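Interferon-inducible protein AIM2 (Mus musculus, PDB 4JBM) senses double-stranded DNA in the cytosol, binding it through its HIN domain, and triggers inflammasome assembly that leads to pyroptosis. Local coordinates at residues 116-121 and 156-161. Sequence-based numbering, arbitrary orientation.
Sequences FKVQKI and DKIRLT
The carbonyl oxygen of F116 accepts the N-H of I158 (I158 N to F116 O 2.9 Å), and the C-H on CA of K157 adds a weaker, bent contact to F116 O at 3.2 Å. F116 N returns a bond to I158 O, also 2.9 Å, which completes an antiparallel hydrogen-bonded pair. One step along, K117 and K157 form the non-hydrogen-bonded pair, and V118 N then reaches D156 O at 3.2 Å in an almost straight bond (177° at the hydrogen). The three bonds illustrate how a short antiparallel pairing can hold two strands that diverge, for the axes run at 134° and the residues beyond V118 swing away from the partner strand; there Q119 and K120 form a classic beta bulge facing G131.

F116 and I158 share one face, CB of F116 lying near CG1 of I158. The phenyl ring of F116 crosses the L160 side chain at about a right angle, L160 CD2 approaching CE2 of the ring obliquely at 3.6 Å. V118 is directed at the partner strand: a chi1 of 40° sets its CG1 between its own backbone N and carbonyl carbon, pressing this methyl against D156 O (3.1 Å), the oxygen that V118 N also uses. On the other face K117 and K157 lie side by side and point the same way, CG of K117 meeting CE of K157 (4.1 Å).

D156 turns its carboxylate to K186, in a salt bridge, and to the backbone N atoms of E153 and A187. The contact's nearest atom is about 4 Å from the bound DNA. Within the second of the two OB folds of the HIN domain, strand 157-160 pairs with strand 111-123 on one edge and with 181-185 on the other, K157 bonding to I185 and I158 touching F182, while F116 and I158 both pack on I132 of strand 127-134.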
loop_
_atom_site.group_PDB
_atom_site.type_symbol
_atom_site.label_atom_id
_atom_site.label_comp_id
_atom_site.label_asym_id
_atom_site.label_seq_id
_atom_site.Cartn_x
_atom_site.Cartn_y
_atom_site.Cartn_z
ATOM N N PHE A 116 -1.342 8.758 -7.322
ATOM C CA PHE A 116 -2.028 8.751 -8.603
ATOM C C PHE A 116 -2.744 10.048 -8.919
ATOM O O PHE A 116 -3.462 10.581 -8.081
ATOM C CB PHE A 116 -3.026 7.585 -8.662
ATOM C CG PHE A 116 -2.401 6.234 -8.454
ATOM C CD1 PHE A 116 -1.856 5.536 -9.525
ATOM C CD2 PHE A 116 -2.374 5.651 -7.199
ATOM C CE1 PHE A 116 -1.304 4.275 -9.351
ATOM C CE2 PHE A 116 -1.816 4.384 -7.006
ATOM C CZ PHE A 116 -1.274 3.697 -8.085
ATOM N N LYS A 117 -2.550 10.537 -10.142
ATOM C CA LYS A 117 -3.270 11.700 -10.636
ATOM C C LYS A 117 -4.699 11.277 -10.934
ATOM O O LYS A 117 -4.932 10.243 -11.575
ATOM C CB LYS A 117 -2.644 12.247 -11.925
ATOM C CG LYS A 117 -1.249 12.849 -11.799
ATOM C CD LYS A 117 -0.751 13.292 -13.162
ATOM C CE LYS A 117 -0.473 12.091 -14.062
ATOM N NZ LYS A 117 0.608 11.187 -13.549
ATOM N N VAL A 118 -5.648 12.076 -10.464
ATOM C CA VAL A 118 -7.054 11.854 -10.751
ATOM C C VAL A 118 -7.641 12.900 -11.700
ATOM O O VAL A 118 -7.493 14.107 -11.486
ATOM C CB VAL A 118 -7.892 11.760 -9.455
ATOM C CG1 VAL A 118 -7.423 12.775 -8.444
ATOM C CG2 VAL A 118 -9.384 11.915 -9.755
ATOM N N GLN A 119 -8.305 12.414 -12.749
ATOM C CA GLN A 119 -9.019 13.257 -13.701
ATOM C C GLN A 119 -10.520 13.413 -13.379
ATOM O O GLN A 119 -11.064 14.504 -13.519
ATOM C CB GLN A 119 -8.847 12.710 -15.124
ATOM C CG GLN A 119 -9.114 11.215 -15.243
ATOM C CD GLN A 119 -8.868 10.673 -16.636
ATOM O OE1 GLN A 119 -8.346 11.370 -17.504
ATOM N NE2 GLN A 119 -9.235 9.416 -16.853
ATOM N N LYS A 120 -11.192 12.339 -12.955
ATOM C CA LYS A 120 -12.623 12.436 -12.606
ATOM C C LYS A 120 -13.058 11.729 -11.311
ATOM O O LYS A 120 -12.466 10.733 -10.896
ATOM C CB LYS A 120 -13.522 12.020 -13.780
ATOM C CG LYS A 120 -13.454 10.559 -14.187
ATOM C CD LYS A 120 -14.372 10.307 -15.389
ATOM C CE LYS A 120 -14.536 8.815 -15.676
ATOM N NZ LYS A 120 -15.435 8.552 -16.839
ATOM N N ILE A 121 -14.094 12.280 -10.681
ATOM C CA ILE A 121 -14.621 11.804 -9.399
ATOM C C ILE A 121 -16.127 11.533 -9.456
ATOM O O ILE A 121 -16.921 12.470 -9.467
ATOM C CB ILE A 121 -14.391 12.844 -8.274
ATOM C CG1 ILE A 121 -12.909 13.195 -8.129
ATOM C CG2 ILE A 121 -14.954 12.343 -6.947
ATOM C CD1 ILE A 121 -12.483 14.409 -8.924
ATOM N N ASP A 156 -5.994 16.968 -8.597
ATOM C CA ASP A 156 -5.376 16.533 -7.360
ATOM C C ASP A 156 -4.802 15.133 -7.523
ATOM O O ASP A 156 -4.894 14.519 -8.584
ATOM C CB ASP A 156 -6.384 16.541 -6.206
ATOM C CG ASP A 156 -6.842 17.942 -5.833
ATOM O OD1 ASP A 156 -6.047 18.892 -5.992
ATOM O OD2 ASP A 156 -7.990 18.081 -5.355
ATOM N N LYS A 157 -4.224 14.626 -6.449
ATOM C CA LYS A 157 -3.696 13.282 -6.446
ATOM C C LYS A 157 -4.251 12.532 -5.251
ATOM O O LYS A 157 -4.666 13.135 -4.257
ATOM C CB LYS A 157 -2.166 13.291 -6.399
ATOM C CG LYS A 157 -1.486 13.976 -7.585
ATOM C CD LYS A 157 0.035 13.847 -7.462
ATOM C CE LYS A 157 0.752 14.468 -8.640
ATOM N NZ LYS A 157 0.823 15.933 -8.489
ATOM N N ILE A 158 -4.293 11.213 -5.379
ATOM C CA ILE A 158 -4.656 10.342 -4.280
ATOM C C ILE A 158 -3.482 9.429 -3.967
ATOM O O ILE A 158 -2.876 8.840 -4.866
ATOM C CB ILE A 158 -5.927 9.526 -4.584
ATOM C CG1 ILE A 158 -5.785 8.764 -5.897
ATOM C CG2 ILE A 158 -7.116 10.441 -4.667
ATOM C CD1 ILE A 158 -7.066 8.016 -6.305
ATOM N N ARG A 159 -3.131 9.355 -2.694
ATOM C CA ARG A 159 -2.103 8.438 -2.222
ATOM C C ARG A 159 -2.817 7.233 -1.623
ATOM O O ARG A 159 -3.543 7.358 -0.627
ATOM C CB ARG A 159 -1.190 9.129 -1.211
ATOM C CG ARG A 159 0.135 8.429 -0.920
ATOM C CD ARG A 159 0.722 9.069 0.313
ATOM N NE ARG A 159 -0.082 8.714 1.480
ATOM C CZ ARG A 159 0.050 9.242 2.691
ATOM N NH1 ARG A 159 0.930 10.202 2.918
ATOM N NH2 ARG A 159 -0.738 8.834 3.672
ATOM N N LEU A 160 -2.617 6.088 -2.273
ATOM C CA LEU A 160 -3.223 4.812 -1.916
ATOM C C LEU A 160 -2.233 3.962 -1.130
ATOM O O LEU A 160 -1.066 3.844 -1.514
ATOM C CB LEU A 160 -3.622 4.050 -3.187
ATOM C CG LEU A 160 -4.944 4.341 -3.909
ATOM C CD1 LEU A 160 -5.212 5.817 -4.004
ATOM C CD2 LEU A 160 -4.932 3.723 -5.295
ATOM N N THR A 161 -2.694 3.381 -0.029
ATOM C CA THR A 161 -1.899 2.406 0.717
ATOM C C THR A 161 -2.710 1.120 0.925
ATOM O O THR A 161 -3.813 1.163 1.478
ATOM C CB THR A 161 -1.438 2.967 2.076
ATOM O OG1 THR A 161 -0.930 4.297 1.907
ATOM C CG2 THR A 161 -0.365 2.083 2.687
#